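PDB 3BR8: acylphosphatase from Bacillus subtilis, which catalyses the hydrolysis of acyl phosphates to a carboxylate and inorganic phosphate. Local coordinates for residues Q3-V8 against E43-G48. Sequence-based numbering, arbitrary orientation. Where two conformers were deposited one is given.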
loop_
_atom_site.group_PDB
_atom_site.type_symbol
_atom_site.label_atom_id
_atom_site.label_comp_id
_atom_site.label_asym_id
_atom_site.label_seq_id
_atom_site.Cartn_x
_atom_site.Cartn_y
_atom_site.Cartn_z
ATOM N N GLN A 3 -3.344 2.557 11.422
ATOM C CA GLN A 3 -2.662 3.067 10.237
ATOM C C GLN A 3 -1.381 2.262 10.031
ATOM O O GLN A 3 -0.566 2.132 10.956
ATOM C CB GLN A 3 -2.319 4.559 10.408
ATOM C CG GLN A 3 -1.628 5.213 9.208
ATOM C CD GLN A 3 -1.123 6.624 9.494
ATOM O OE1 GLN A 3 -1.856 7.599 9.346
ATOM N NE2 GLN A 3 0.153 6.737 9.866
ATOM N N TYR A 4 -1.194 1.741 8.818
ATOM C CA TYR A 4 0.090 1.158 8.438
ATOM C C TYR A 4 0.833 2.066 7.473
ATOM O O TYR A 4 0.253 2.583 6.517
ATOM C CB TYR A 4 -0.090 -0.198 7.746
ATOM C CG TYR A 4 -0.432 -1.390 8.605
ATOM C CD1 TYR A 4 -0.748 -2.597 8.004
ATOM C CD2 TYR A 4 -0.430 -1.325 10.001
ATOM C CE1 TYR A 4 -1.060 -3.703 8.746
ATOM C CE2 TYR A 4 -0.740 -2.442 10.765
ATOM C CZ TYR A 4 -1.059 -3.626 10.124
ATOM O OH TYR A 4 -1.373 -4.734 10.870
ATOM N N ARG A 5 2.129 2.210 7.721
ATOM C CA ARG A 5 3.070 2.769 6.760
ATOM C C ARG A 5 3.870 1.618 6.169
ATOM O O ARG A 5 4.631 0.955 6.880
ATOM C CB ARG A 5 4.008 3.752 7.448
ATOM C CG ARG A 5 3.335 4.998 7.913
ATOM C CD ARG A 5 4.364 5.869 8.563
ATOM N NE ARG A 5 3.801 7.111 9.058
ATOM C CZ ARG A 5 4.528 8.060 9.640
ATOM N NH1 ARG A 5 5.839 7.894 9.799
ATOM N NH2 ARG A 5 3.947 9.169 10.071
ATOM N N ILE A 6 3.692 1.380 4.875
ATOM C CA ILE A 6 4.291 0.244 4.181
ATOM C C ILE A 6 5.257 0.759 3.123
ATOM O O ILE A 6 4.893 1.627 2.331
ATOM C CB ILE A 6 3.187 -0.637 3.522
ATOM C CG1 ILE A 6 2.139 -1.082 4.561
ATOM C CG2 ILE A 6 3.795 -1.824 2.774
ATOM C CD1 ILE A 6 0.808 -1.520 3.956
ATOM N N ILE A 7 6.487 0.243 3.128
ATOM C CA ILE A 7 7.439 0.542 2.058
ATOM C C ILE A 7 7.768 -0.766 1.351
ATOM O O ILE A 7 8.158 -1.756 1.993
ATOM C CB ILE A 7 8.731 1.211 2.579
ATOM C CG1 ILE A 7 8.410 2.548 3.265
ATOM C CG2 ILE A 7 9.713 1.435 1.428
ATOM C CD1 ILE A 7 9.587 3.232 3.960
ATOM N N VAL A 8 7.578 -0.767 0.032
ATOM C CA VAL A 8 7.795 -1.947 -0.786
ATOM C C VAL A 8 9.028 -1.739 -1.657
ATOM O O VAL A 8 9.197 -0.669 -2.257
ATOM C CB VAL A 8 6.575 -2.199 -1.711
ATOM C CG1 VAL A 8 6.674 -3.553 -2.386
ATOM C CG2 VAL A 8 5.256 -2.091 -0.925
ATOM N N GLU A 43 5.765 3.744 -1.546
ATOM C CA GLU A 43 5.227 4.022 -0.226
ATOM C C GLU A 43 3.707 3.867 -0.244
ATOM O O GLU A 43 3.043 4.257 -1.204
ATOM C CB GLU A 43 5.665 5.412 0.278
ATOM C CG GLU A 43 4.786 6.570 -0.137
ATOM C CD GLU A 43 5.177 7.875 0.516
ATOM O OE1 GLU A 43 6.389 8.128 0.657
ATOM O OE2 GLU A 43 4.272 8.658 0.863
ATOM N N ILE A 44 3.174 3.268 0.815
ATOM C CA ILE A 44 1.745 3.040 0.950
ATOM C C ILE A 44 1.341 3.426 2.365
ATOM O O ILE A 44 1.902 2.897 3.332
ATOM C CB ILE A 44 1.375 1.548 0.746
ATOM C CG1 ILE A 44 1.857 0.994 -0.606
ATOM C CG2 ILE A 44 -0.139 1.365 0.898
ATOM C CD1 ILE A 44 1.738 -0.533 -0.731
ATOM N N LEU A 45 0.393 4.357 2.483
ATOM C CA LEU A 45 -0.223 4.661 3.765
ATOM C C LEU A 45 -1.631 4.090 3.707
ATOM O O LEU A 45 -2.392 4.426 2.792
ATOM C CB LEU A 45 -0.255 6.174 3.991
ATOM C CG LEU A 45 -0.659 6.713 5.359
ATOM C CD1 LEU A 45 -2.178 6.788 5.562
ATOM C CD2 LEU A 45 0.050 5.958 6.467
ATOM N N ALA A 46 -1.970 3.212 4.648
ATOM C CA ALA A 46 -3.292 2.593 4.635
ATOM C C ALA A 46 -3.900 2.600 6.034
ATOM O O ALA A 46 -3.225 2.249 7.005
ATOM C CB ALA A 46 -3.215 1.177 4.096
ATOM N N GLU A 47 -5.174 2.970 6.124
ATOM C CA GLU A 47 -5.916 3.117 7.373
ATOM C C GLU A 47 -7.202 2.290 7.242
ATOM O O GLU A 47 -7.927 2.406 6.286
ATOM C CB GLU A 47 -6.273 4.583 7.664
ATOM C CG GLU A 47 -5.085 5.547 7.771
ATOM C CD GLU A 47 -5.468 6.979 8.156
ATOM O OE1 GLU A 47 -6.672 7.325 8.144
ATOM O OE2 GLU A 47 -4.555 7.768 8.488
ATOM N N GLY A 48 -7.515 1.514 8.274
ATOM C CA GLY A 48 -8.762 0.748 8.277
ATOM C C GLY A 48 -8.758 -0.298 9.376
ATOM O O GLY A 48 -7.877 -0.284 10.255
#
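Leu45 lays its CD2 methyl across the side chain of Gln3, the two side chains crossing at about a right angle; the 3.3 Å between Leu45 CD2 and Gln3 CG is unusually short, and its exact length is doubtful. They sit on neighbouring antiparallel strands at the centre of the acylphosphatase fold, a ferredoxin-like alpha/beta sandwich in which strand 2-9 runs between strands 68-77 and 42-48. In Leu45, chi1 of -171° sets CG beside the carbonyl carbon and chi2 of -82° then turns CD2 toward Gln3 and toward Arg5, whose CG lies 3.7 Å from Leu45 CD2. On the same face Glu47, in the conformer given, lies alongside Gln3, pointing the same way; its carboxylate accepts a hydrogen bond from the backbone N of Glu81 through OE2 and a weak one from that of His83 through OE1.

Four backbone hydrogen bonds join Tyr4 to Ala46 and Ile6 to Ile44, reciprocally in each pair; Ile6 N to Ile44 O is 2.8 Å long and nearly straight at 170°. The other face, which carries Tyr4, Ile6, Ile44 and Ala46, packs against helix 50-62, where Phe56 touches both isoleucines. The Ile44 side chain is about 8 Å from that of Arg18, an active-site residue. On this helix-facing side, Ile6 CB and Ile44 CB approach to 4.0 Å, and Val8 CG2 touches Ile44 CD1 at 3.9 Å.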